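Local coordinates for aminopeptidase N family protein (Idiomarina loihiensis L2TR, PDB 4FGM) that binds a zinc ion and is probably an M61-family metallopeptidase with aminopeptidase activity, at residues H277-K282 against E407-F412; Y299-W304 against A443-E448; L303-G308 against D422-W427; L382-L387 against L399-V404. One frame throughout, in Å; residues are numbered along the deposited sequence.

Contact 1: H277-K282 against E407-F412. With ZN (zinc ion), chain C.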
# COMPACT_ATOMS: atom_id res chain seq x y z
N HIS A 277 6.35 -8.32 0.95
CA HIS A 277 6.48 -7.63 2.24
C HIS A 277 6.69 -8.64 3.38
O HIS A 277 7.20 -8.27 4.46
CB HIS A 277 5.24 -6.77 2.53
CG HIS A 277 5.36 -5.35 2.05
ND1 HIS A 277 6.50 -4.59 2.24
CD2 HIS A 277 4.46 -4.54 1.45
CE1 HIS A 277 6.29 -3.37 1.78
NE2 HIS A 277 5.06 -3.32 1.30
N SER A 278 6.28 -9.89 3.17
CA SER A 278 6.46 -10.92 4.20
C SER A 278 7.93 -10.97 4.59
O SER A 278 8.29 -11.19 5.76
CB SER A 278 6.05 -12.29 3.68
OG SER A 278 4.64 -12.39 3.66
N TRP A 279 8.79 -10.81 3.59
CA TRP A 279 10.22 -10.83 3.85
C TRP A 279 10.67 -9.40 4.08
O TRP A 279 11.35 -9.08 5.06
CB TRP A 279 10.98 -11.38 2.65
CG TRP A 279 10.82 -12.84 2.45
CD1 TRP A 279 11.64 -13.83 2.92
CD2 TRP A 279 9.79 -13.48 1.70
NE1 TRP A 279 11.18 -15.06 2.49
CE2 TRP A 279 10.05 -14.88 1.74
CE3 TRP A 279 8.67 -13.02 0.98
CZ2 TRP A 279 9.24 -15.81 1.10
CZ3 TRP A 279 7.86 -13.94 0.34
CH2 TRP A 279 8.15 -15.33 0.40
N ASN A 280 10.26 -8.53 3.16
CA ASN A 280 10.65 -7.13 3.25
C ASN A 280 9.66 -6.28 4.03
O ASN A 280 8.56 -5.99 3.52
CB ASN A 280 10.80 -6.63 1.81
CG ASN A 280 11.70 -5.41 1.68
OD1 ASN A 280 12.45 -5.08 2.59
ND2 ASN A 280 11.65 -4.76 0.51
N ILE A 281 10.02 -6.00 5.29
CA ILE A 281 9.25 -5.24 6.26
C ILE A 281 8.60 -5.99 7.40
O ILE A 281 8.35 -5.39 8.46
CB ILE A 281 8.16 -4.33 5.62
CG1 ILE A 281 7.89 -3.13 6.54
CG2 ILE A 281 6.83 -5.06 5.56
CD1 ILE A 281 9.13 -2.35 6.88
N LYS A 282 8.30 -7.26 7.18
CA LYS A 282 7.68 -8.02 8.25
C LYS A 282 8.77 -8.72 9.04
O LYS A 282 8.66 -8.83 10.27
CB LYS A 282 6.69 -9.06 7.72
CG LYS A 282 5.32 -8.47 7.37
CD LYS A 282 5.06 -7.18 8.16
CE LYS A 282 4.40 -7.49 9.46
NZ LYS A 282 4.67 -6.39 10.41
N GLU A 407 20.13 -12.34 0.14
CA GLU A 407 21.22 -12.25 1.10
C GLU A 407 20.93 -11.27 2.23
O GLU A 407 21.16 -11.59 3.40
CB GLU A 407 22.51 -11.88 0.36
CG GLU A 407 23.01 -13.00 -0.54
CD GLU A 407 24.20 -12.60 -1.38
OE1 GLU A 407 24.98 -11.74 -0.93
OE2 GLU A 407 24.37 -13.16 -2.49
N LEU A 408 20.42 -10.09 1.90
CA LEU A 408 20.12 -9.12 2.95
C LEU A 408 19.08 -9.70 3.89
O LEU A 408 19.11 -9.45 5.09
CB LEU A 408 19.60 -7.81 2.36
CG LEU A 408 20.66 -6.86 1.78
CD1 LEU A 408 19.98 -5.68 1.09
CD2 LEU A 408 21.56 -6.37 2.90
N TRP A 409 18.16 -10.50 3.35
CA TRP A 409 17.13 -11.10 4.19
C TRP A 409 17.71 -12.13 5.16
O TRP A 409 17.34 -12.16 6.33
CB TRP A 409 16.03 -11.76 3.36
CG TRP A 409 14.95 -12.29 4.25
CD1 TRP A 409 14.00 -11.56 4.91
CD2 TRP A 409 14.78 -13.64 4.68
NE1 TRP A 409 13.26 -12.37 5.73
CE2 TRP A 409 13.72 -13.66 5.62
CE3 TRP A 409 15.43 -14.85 4.37
CZ2 TRP A 409 13.29 -14.83 6.25
CZ3 TRP A 409 15.00 -16.01 5.00
CH2 TRP A 409 13.95 -15.99 5.93
N HIS A 410 18.60 -12.99 4.67
CA HIS A 410 19.20 -14.00 5.53
C HIS A 410 20.10 -13.39 6.59
O HIS A 410 20.20 -13.90 7.71
CB HIS A 410 19.99 -15.00 4.70
CG HIS A 410 19.14 -16.01 3.99
ND1 HIS A 410 18.51 -17.04 4.64
CD2 HIS A 410 18.81 -16.13 2.68
CE1 HIS A 410 17.82 -17.76 3.77
NE2 HIS A 410 17.98 -17.22 2.57
N GLU A 411 20.75 -12.28 6.25
CA GLU A 411 21.64 -11.62 7.18
C GLU A 411 20.94 -10.80 8.26
O GLU A 411 21.18 -10.98 9.45
CB GLU A 411 22.61 -10.70 6.44
CG GLU A 411 23.83 -11.38 5.87
CD GLU A 411 24.90 -10.39 5.44
OE1 GLU A 411 25.24 -9.49 6.24
OE2 GLU A 411 25.40 -10.53 4.30
N PHE A 412 20.06 -9.90 7.83
CA PHE A 412 19.39 -9.02 8.77
C PHE A 412 17.92 -9.30 9.02
O PHE A 412 17.36 -8.84 10.01
CB PHE A 412 19.55 -7.58 8.28
CG PHE A 412 20.98 -7.19 8.02
CD1 PHE A 412 21.86 -6.96 9.08
CD2 PHE A 412 21.46 -7.10 6.72
CE1 PHE A 412 23.19 -6.64 8.85
CE2 PHE A 412 22.80 -6.77 6.48
CZ PHE A 412 23.66 -6.54 7.54
ZN ZN C . 4.15 -1.70 0.57
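The indole of Trp279 meets the indole of Trp409 edge to face, a T-shaped pair. CD1 of Trp279 stands over the centre of the Trp409 ring, so one face of Trp409 is covered by an edge of its partner. The planes lie at 76°. The closest atoms are Trp279 CD1 and Trp409 CE2, 3.4 Å apart. On its own helix, Trp409 has His410 CE1 at its edge. Phe215 stacks on Trp279.

The contact ties the loop that follows the zinc-binding HExxH helix, 262-277, to helix 401-413 in the catalytic domain of an M61-type peptidase. The first torsion of Trp409 sets CG opposite the backbone N and carries the indole out from the helix toward the loop. Both ring nitrogens are satisfied outside the pair. Trp279 NE1 donates to Glu217 O, and Trp409 NE1 bonds to Thr283 OG1. These bonds restrain the rotation of both indoles.

The same loop turns back on the metal ligand His277. Its NE2 binds zinc at 2.0 Å, alongside His273 and Glu307. The opposite ring nitrogen, ND1, donates to Asn280 O at 2.8 Å, with an N-H...O angle of 161°. This second-shell carbonyl helps hold the imidazole's turn, and may make NE2 a stronger zinc donor. Asn280 O lies in the ring plane of His277, only 1° out of it.

Contact 2: Y299-W304 against A443-E448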
# COMPACT_ATOMS: atom_id res chain seq x y z
N TYR A 299 9.76 7.74 13.32
CA TYR A 299 10.49 8.18 12.15
C TYR A 299 11.60 7.27 11.62
O TYR A 299 12.40 6.75 12.38
CB TYR A 299 11.09 9.56 12.43
CG TYR A 299 10.07 10.58 12.91
CD1 TYR A 299 9.22 11.23 12.02
CD2 TYR A 299 9.97 10.89 14.27
CE1 TYR A 299 8.29 12.17 12.46
CE2 TYR A 299 9.04 11.83 14.73
CZ TYR A 299 8.20 12.46 13.82
OH TYR A 299 7.26 13.38 14.25
N THR A 300 11.63 7.10 10.30
CA THR A 300 12.65 6.31 9.64
C THR A 300 12.70 6.73 8.17
O THR A 300 11.67 6.90 7.53
CB THR A 300 12.39 4.79 9.73
OG1 THR A 300 13.44 4.09 9.04
CG2 THR A 300 11.05 4.42 9.11
N GLU A 301 13.91 6.90 7.65
CA GLU A 301 14.10 7.30 6.25
C GLU A 301 14.26 6.09 5.36
O GLU A 301 14.55 6.23 4.17
CB GLU A 301 15.35 8.16 6.12
CG GLU A 301 16.64 7.39 6.43
CD GLU A 301 17.89 8.20 6.16
OE1 GLU A 301 18.01 9.31 6.71
OE2 GLU A 301 18.75 7.71 5.40
N GLN A 302 14.08 4.89 5.91
CA GLN A 302 14.27 3.67 5.14
C GLN A 302 13.13 3.16 4.25
O GLN A 302 13.28 2.12 3.60
CB GLN A 302 14.71 2.55 6.09
CG GLN A 302 16.04 2.84 6.77
CD GLN A 302 16.44 1.77 7.76
OE1 GLN A 302 16.44 0.58 7.44
NE2 GLN A 302 16.77 2.18 8.98
N LEU A 303 12.01 3.87 4.20
CA LEU A 303 10.90 3.41 3.37
C LEU A 303 11.25 3.39 1.88
O LEU A 303 10.54 2.78 1.08
CB LEU A 303 9.66 4.26 3.61
CG LEU A 303 9.07 4.14 5.03
CD1 LEU A 303 7.75 4.89 5.10
CD2 LEU A 303 8.86 2.67 5.39
N TRP A 304 12.34 4.06 1.49
CA TRP A 304 12.76 4.06 0.09
C TRP A 304 13.15 2.63 -0.27
O TRP A 304 13.07 2.21 -1.42
CB TRP A 304 13.97 4.98 -0.13
CG TRP A 304 15.24 4.52 0.56
CD1 TRP A 304 15.69 4.92 1.79
CD2 TRP A 304 16.20 3.59 0.06
NE1 TRP A 304 16.88 4.29 2.09
CE2 TRP A 304 17.21 3.47 1.05
CE3 TRP A 304 16.32 2.84 -1.12
CZ2 TRP A 304 18.32 2.63 0.88
CZ3 TRP A 304 17.43 2.01 -1.28
CH2 TRP A 304 18.41 1.91 -0.28
N ALA A 443 20.99 9.45 -5.13
CA ALA A 443 19.62 8.97 -5.30
C ALA A 443 18.85 9.09 -3.99
O ALA A 443 17.66 9.39 -3.98
CB ALA A 443 19.63 7.51 -5.76
N LEU A 444 19.56 8.88 -2.89
CA LEU A 444 18.98 8.91 -1.55
C LEU A 444 18.89 10.27 -0.85
O LEU A 444 17.91 10.54 -0.16
CB LEU A 444 19.76 7.95 -0.65
CG LEU A 444 19.23 6.54 -0.33
CD1 LEU A 444 18.74 5.83 -1.58
CD2 LEU A 444 20.33 5.75 0.34
N TYR A 445 19.90 11.12 -1.03
CA TYR A 445 19.90 12.40 -0.33
C TYR A 445 19.82 13.67 -1.17
O TYR A 445 19.61 14.75 -0.64
CB TYR A 445 21.12 12.44 0.60
CG TYR A 445 21.15 11.25 1.54
CD1 TYR A 445 20.24 11.15 2.59
CD2 TYR A 445 22.03 10.18 1.32
CE1 TYR A 445 20.21 10.01 3.41
CE2 TYR A 445 22.00 9.04 2.13
CZ TYR A 445 21.08 8.96 3.17
OH TYR A 445 21.04 7.84 3.97
N ASN A 446 19.99 13.55 -2.48
CA ASN A 446 19.88 14.73 -3.34
C ASN A 446 18.44 14.87 -3.85
O ASN A 446 17.62 13.95 -3.70
CB ASN A 446 20.83 14.64 -4.54
CG ASN A 446 22.27 14.96 -4.17
OD1 ASN A 446 22.56 15.46 -3.08
ND2 ASN A 446 23.19 14.68 -5.09
N LYS A 447 18.14 16.02 -4.44
CA LYS A 447 16.80 16.27 -4.97
C LYS A 447 16.90 16.55 -6.47
O LYS A 447 16.70 17.68 -6.91
CB LYS A 447 16.19 17.47 -4.24
CG LYS A 447 16.18 17.32 -2.74
CD LYS A 447 15.83 18.62 -2.05
CE LYS A 447 15.88 18.48 -0.54
NZ LYS A 447 15.71 19.78 0.15
N GLU A 448 17.20 15.50 -7.23
CA GLU A 448 17.35 15.61 -8.68
C GLU A 448 16.83 14.35 -9.36
O GLU A 448 16.45 13.39 -8.69
CB GLU A 448 18.83 15.79 -9.02
CG GLU A 448 19.72 14.75 -8.37
CD GLU A 448 21.19 15.15 -8.31
OE1 GLU A 448 21.47 16.37 -8.25
OE2 GLU A 448 22.07 14.25 -8.30
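Leu444 lies against one face of the Trp304 indole, and this is the tightly packed, buried half of the contact. CD1 of Leu444 sits 3.7 Å from the centroid of the Trp304 six-membered ring. It is only 8° off the ring normal, a CH-pi contact over the ring centre. The other methyl, Leu444 CD2, reaches Trp304 CZ2 at 3.8 Å. CG of Trp304 lies between the backbone N and the carbonyl carbon (chi1 65°), and this puts the indole face toward helix 437-445. Ile383 of helix 378-394 packs on both Trp304 and Leu444.

The outer half is polar and looser. Tyr445 is exposed, and its hydroxyl donates to Glu301 OE2 at 2.7 Å, meeting it nearly along its C-O axis. The carboxylate oxygen comes in at the edge of the phenol, near the ring plane, and the carboxylate is turned 53° from the ring. The chain of Glu301, extended beyond CG, brings the carboxylate to the phenol. A single bond holds this side, while the neighbouring Thr352 touches both Glu301 and Tyr445.

Thr300 OG1 accepts from Gln302 N at 3.3 Å, an ST turn just before helix 303-306. The whole joins two helix ends in the helical part of a zinc peptidase: the start of the helix leading to zinc ligand Glu307, and the last turn of helix 437-445.

Contact 3: L303-G308 against D422-W427. With ZN (zinc ion), chain C; MAE (maleic acid), chain B.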
# COMPACT_ATOMS: atom_id res chain seq x y z
N LEU A 303 12.01 3.87 4.20
CA LEU A 303 10.90 3.41 3.37
C LEU A 303 11.25 3.39 1.88
O LEU A 303 10.54 2.78 1.08
CB LEU A 303 9.66 4.26 3.61
CG LEU A 303 9.07 4.14 5.03
CD1 LEU A 303 7.75 4.89 5.10
CD2 LEU A 303 8.86 2.67 5.39
N TRP A 304 12.34 4.06 1.49
CA TRP A 304 12.76 4.06 0.09
C TRP A 304 13.15 2.63 -0.27
O TRP A 304 13.07 2.21 -1.42
CB TRP A 304 13.97 4.98 -0.13
CG TRP A 304 15.24 4.52 0.56
CD1 TRP A 304 15.69 4.92 1.79
CD2 TRP A 304 16.20 3.59 0.06
NE1 TRP A 304 16.88 4.29 2.09
CE2 TRP A 304 17.21 3.47 1.05
CE3 TRP A 304 16.32 2.84 -1.12
CZ2 TRP A 304 18.32 2.63 0.88
CZ3 TRP A 304 17.43 2.01 -1.28
CH2 TRP A 304 18.41 1.91 -0.28
N PHE A 305 13.58 1.89 0.74
CA PHE A 305 13.99 0.52 0.55
C PHE A 305 12.82 -0.43 0.81
O PHE A 305 12.48 -1.27 -0.04
CB PHE A 305 15.18 0.20 1.47
CG PHE A 305 15.60 -1.24 1.45
CD1 PHE A 305 15.00 -2.17 2.32
CD2 PHE A 305 16.57 -1.69 0.56
CE1 PHE A 305 15.36 -3.52 2.29
CE2 PHE A 305 16.94 -3.04 0.52
CZ PHE A 305 16.34 -3.96 1.39
N TYR A 306 12.20 -0.29 1.97
CA TYR A 306 11.09 -1.17 2.33
C TYR A 306 9.86 -1.02 1.44
O TYR A 306 9.11 -1.98 1.26
CB TYR A 306 10.77 -0.99 3.81
CG TYR A 306 11.85 -1.64 4.64
CD1 TYR A 306 12.01 -3.03 4.63
CD2 TYR A 306 12.79 -0.88 5.33
CE1 TYR A 306 13.08 -3.64 5.27
CE2 TYR A 306 13.87 -1.48 5.98
CZ TYR A 306 14.01 -2.87 5.94
OH TYR A 306 15.09 -3.48 6.53
N GLU A 307 9.65 0.17 0.89
CA GLU A 307 8.52 0.36 -0.00
C GLU A 307 9.04 0.38 -1.44
O GLU A 307 8.42 -0.19 -2.34
CB GLU A 307 7.77 1.65 0.32
CG GLU A 307 6.91 1.57 1.58
CD GLU A 307 5.93 0.41 1.56
OE1 GLU A 307 5.78 -0.22 0.50
OE2 GLU A 307 5.31 0.12 2.60
N GLY A 308 10.19 1.03 -1.65
CA GLY A 308 10.78 1.14 -2.97
C GLY A 308 11.10 -0.18 -3.66
O GLY A 308 10.63 -0.42 -4.78
N ASP A 422 22.04 3.40 7.13
CA ASP A 422 23.14 3.22 6.17
C ASP A 422 23.54 1.77 5.91
O ASP A 422 24.46 1.52 5.13
CB ASP A 422 24.36 4.03 6.63
CG ASP A 422 24.99 3.47 7.90
OD1 ASP A 422 24.24 3.03 8.80
OD2 ASP A 422 26.23 3.48 7.99
N THR A 423 22.85 0.83 6.54
CA THR A 423 23.17 -0.59 6.37
C THR A 423 23.25 -1.06 4.92
O THR A 423 24.25 -1.66 4.52
CB THR A 423 22.14 -1.48 7.10
OG1 THR A 423 22.20 -1.23 8.51
CG2 THR A 423 22.42 -2.96 6.83
N VAL A 424 22.20 -0.81 4.14
CA VAL A 424 22.18 -1.26 2.75
C VAL A 424 23.28 -0.67 1.87
O VAL A 424 23.93 -1.40 1.11
CB VAL A 424 20.79 -0.98 2.10
CG1 VAL A 424 20.82 -1.35 0.62
CG2 VAL A 424 19.73 -1.80 2.81
N ILE A 425 23.52 0.64 1.95
CA ILE A 425 24.57 1.22 1.12
C ILE A 425 25.95 0.70 1.53
O ILE A 425 26.77 0.34 0.68
CB ILE A 425 24.56 2.78 1.17
CG1 ILE A 425 25.45 3.33 0.05
CG2 ILE A 425 25.03 3.28 2.53
CD1 ILE A 425 25.46 4.85 -0.04
N ASN A 426 26.21 0.62 2.84
CA ASN A 426 27.49 0.11 3.32
C ASN A 426 27.65 -1.35 2.93
O ASN A 426 28.74 -1.78 2.55
CB ASN A 426 27.58 0.25 4.84
CG ASN A 426 27.72 1.69 5.28
OD1 ASN A 426 27.72 1.98 6.47
ND2 ASN A 426 27.87 2.60 4.32
N TRP A 427 26.55 -2.10 3.00
CA TRP A 427 26.57 -3.52 2.64
C TRP A 427 27.00 -3.66 1.18
O TRP A 427 27.70 -4.60 0.81
CB TRP A 427 25.19 -4.14 2.83
CG TRP A 427 25.16 -5.63 2.69
CD1 TRP A 427 25.40 -6.54 3.67
CD2 TRP A 427 24.91 -6.37 1.50
NE1 TRP A 427 25.31 -7.82 3.16
CE2 TRP A 427 25.01 -7.74 1.83
CE3 TRP A 427 24.60 -6.02 0.18
CZ2 TRP A 427 24.82 -8.76 0.89
CZ3 TRP A 427 24.41 -7.04 -0.76
CH2 TRP A 427 24.51 -8.39 -0.40
ZN ZN C . 4.15 -1.70 0.57
C1 MAE B . 1.87 -0.64 1.50
O1 MAE B . 2.81 0.17 1.83
O2 MAE B . 2.12 -1.87 1.55
C2 MAE B . 0.56 -0.07 1.14
C3 MAE B . -0.39 0.51 1.88
C4 MAE B . -0.35 0.73 3.32
O3 MAE B . 0.56 0.38 4.10
O4 MAE B . -1.33 1.37 3.76
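Trp304 and Phe305 both touch Val424, one through each of its methyls. At Trp304, the far corner of the indole makes a loose contact, with CH2 at 4.2 Å from Val424 CG1. The Phe305 ring takes Val424 CG2 over one face, offset toward the rim, in a CH-pi contact 4.1 Å from the centroid. With chi1 at 174° this ring swings out to helix 423-429, opposite its own amide nitrogen. Phe305 CB covers the centre of one Trp304 face, and Phe305 CD1 does the same for the Tyr306 ring.

Glu307 takes no part in the contact with Val424; its carboxylate serves the metal. Its OE1 binds zinc at 2.2 Å, O2 of the maleic acid binds it at 2.3 Å, and Glu307 OE2 lies 2.6 Å from maleic acid O1. His273 and His277 of the HExxH helix complete the protein ligands, with Glu307 as the downstream glutamate of this type of zinc peptidase site. Leu303 O accepts from both Glu307 N and Gly308 N.

Around helix 303-306, Met405 of helix 401-413 packs on Phe305 and Val351 of helix 351-356 on Trp304, while Ile425 sets helix 423-429 against Leu440 of helix 437-445.

Contact 4: L382-L387 against L399-V404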
# COMPACT_ATOMS: atom_id res chain seq x y z
N LEU A 382 12.48 3.24 -8.88
CA LEU A 382 13.45 3.56 -9.91
C LEU A 382 14.88 3.32 -9.39
O LEU A 382 15.78 2.95 -10.15
CB LEU A 382 13.27 5.00 -10.39
CG LEU A 382 11.91 5.27 -11.05
CD1 LEU A 382 11.86 6.71 -11.53
CD2 LEU A 382 11.70 4.33 -12.22
N ILE A 383 15.08 3.54 -8.09
CA ILE A 383 16.38 3.31 -7.48
C ILE A 383 16.66 1.81 -7.59
O ILE A 383 17.74 1.40 -8.00
CB ILE A 383 16.37 3.70 -5.99
CG1 ILE A 383 16.36 5.23 -5.86
CG2 ILE A 383 17.57 3.07 -5.27
CD1 ILE A 383 16.43 5.72 -4.42
N ALA A 384 15.66 1.00 -7.23
CA ALA A 384 15.79 -0.45 -7.29
C ALA A 384 16.11 -0.88 -8.72
O ALA A 384 16.95 -1.75 -8.94
CB ALA A 384 14.49 -1.12 -6.82
N LEU A 385 15.44 -0.26 -9.69
CA LEU A 385 15.67 -0.57 -11.10
C LEU A 385 17.12 -0.31 -11.45
O LEU A 385 17.77 -1.11 -12.12
CB LEU A 385 14.79 0.30 -12.00
CG LEU A 385 15.18 0.30 -13.48
CD1 LEU A 385 14.74 -1.00 -14.13
CD2 LEU A 385 14.53 1.49 -14.17
N SER A 386 17.62 0.84 -11.00
CA SER A 386 19.00 1.24 -11.26
C SER A 386 19.99 0.24 -10.68
O SER A 386 20.89 -0.22 -11.37
CB SER A 386 19.26 2.63 -10.69
OG SER A 386 18.34 3.58 -11.19
N LEU A 387 19.82 -0.09 -9.40
CA LEU A 387 20.71 -1.03 -8.73
C LEU A 387 20.74 -2.39 -9.43
O LEU A 387 21.80 -2.98 -9.62
CB LEU A 387 20.30 -1.21 -7.27
CG LEU A 387 20.45 -0.02 -6.32
CD1 LEU A 387 19.88 -0.39 -4.96
CD2 LEU A 387 21.92 0.36 -6.20
N LEU A 399 25.39 -11.03 -10.45
CA LEU A 399 24.73 -10.53 -9.26
C LEU A 399 23.52 -9.68 -9.64
O LEU A 399 23.67 -8.68 -10.35
CB LEU A 399 25.70 -9.69 -8.42
CG LEU A 399 25.15 -9.07 -7.14
CD1 LEU A 399 24.94 -10.15 -6.10
CD2 LEU A 399 26.12 -8.02 -6.63
N THR A 400 22.34 -10.07 -9.19
CA THR A 400 21.12 -9.32 -9.47
C THR A 400 20.64 -8.68 -8.17
O THR A 400 21.11 -9.04 -7.09
CB THR A 400 19.98 -10.24 -9.99
OG1 THR A 400 19.72 -11.27 -9.03
CG2 THR A 400 20.36 -10.86 -11.32
N LEU A 401 19.72 -7.71 -8.27
CA LEU A 401 19.18 -7.07 -7.08
C LEU A 401 18.40 -8.12 -6.29
O LEU A 401 18.36 -8.09 -5.05
CB LEU A 401 18.25 -5.90 -7.44
CG LEU A 401 17.49 -5.22 -6.28
CD1 LEU A 401 18.45 -4.58 -5.28
CD2 LEU A 401 16.54 -4.18 -6.84
N ALA A 402 17.78 -9.06 -7.01
CA ALA A 402 17.02 -10.12 -6.36
C ALA A 402 17.97 -10.89 -5.44
O ALA A 402 17.65 -11.14 -4.27
CB ALA A 402 16.42 -11.06 -7.40
N ARG A 403 19.15 -11.24 -5.95
CA ARG A 403 20.13 -11.96 -5.16
C ARG A 403 20.50 -11.15 -3.91
O ARG A 403 20.63 -11.69 -2.82
CB ARG A 403 21.39 -12.26 -5.98
CG ARG A 403 22.48 -12.93 -5.16
CD ARG A 403 23.32 -13.92 -5.96
NE ARG A 403 24.10 -14.75 -5.05
CZ ARG A 403 23.58 -15.63 -4.20
NH1 ARG A 403 22.27 -15.79 -4.12
NH2 ARG A 403 24.37 -16.33 -3.40
N VAL A 404 20.65 -9.84 -4.09
CA VAL A 404 20.99 -8.98 -2.97
C VAL A 404 19.89 -9.01 -1.90
O VAL A 404 20.19 -9.01 -0.70
CB VAL A 404 21.22 -7.52 -3.44
CG1 VAL A 404 21.35 -6.58 -2.25
CG2 VAL A 404 22.48 -7.45 -4.31
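Leu401 meets Ala384 and Leu387 where two helices that follow each other in the chain, 378-394 and 401-413, meet in the helical region of this M61-type peptidase. The backbones come closest at Leu387 and Leu401, whose CA atoms are 6.4 Å apart.

The contact across the helices is apolar. Both branches of Leu401 are used. CD2 lies against the small side chain of Ala384, 3.7 Å from its CB, and it also rests on the Ala384 carbonyl oxygen. CD1 reaches Leu387 CB more loosely, at 4.3 Å. A chi1 of 173° turns the branched end of Leu401 away from its own backbone N and over to helix 378-394. Phe313 of helix 308-320 packs on Leu401, Met309 and Tyr312 of the same helix on Ala384, and Phe439 on Leu387.

The polar bonds run within and around the second helix. Asp388 OD1 accepts from Leu401 N, a bond that links helix 378-394, at the residue after Leu387, to the first turn of helix 401-413. Arg403 forms a salt bridge with Glu407, one turn further along helix 401-413. Thr400 is the N-cap of that helix, with its hydroxyl turned back over the first turn. The capping bond runs from Arg403 N to Thr400 OG1, at 3.1 Å and an N-H...O angle of 159°.

In the fold
All four contacts lie on the helical part of the chain. Contacts 1, 3 and 4 are buried; contact 2 is buried at its indole but ends at an exposed tyrosine, and it alone has a hydrogen bond across its segments. Contact 1 is a pair of aromatic rings, contacts 2 and 3 set aliphatic methyls on aromatic faces, and contact 4 brings aliphatic side chains together, with one methyl also against a backbone carbonyl. Contacts 2 and 3 share helix 303-306, while contacts 1 and 4 share helix 401-413. Contacts 1 and 3 each contain a zinc ligand, and a probable hydrogen bond between Glu411 and Trp427 joins them. Ile383 of contact 4 touches Trp304 and Leu444 of contact 2.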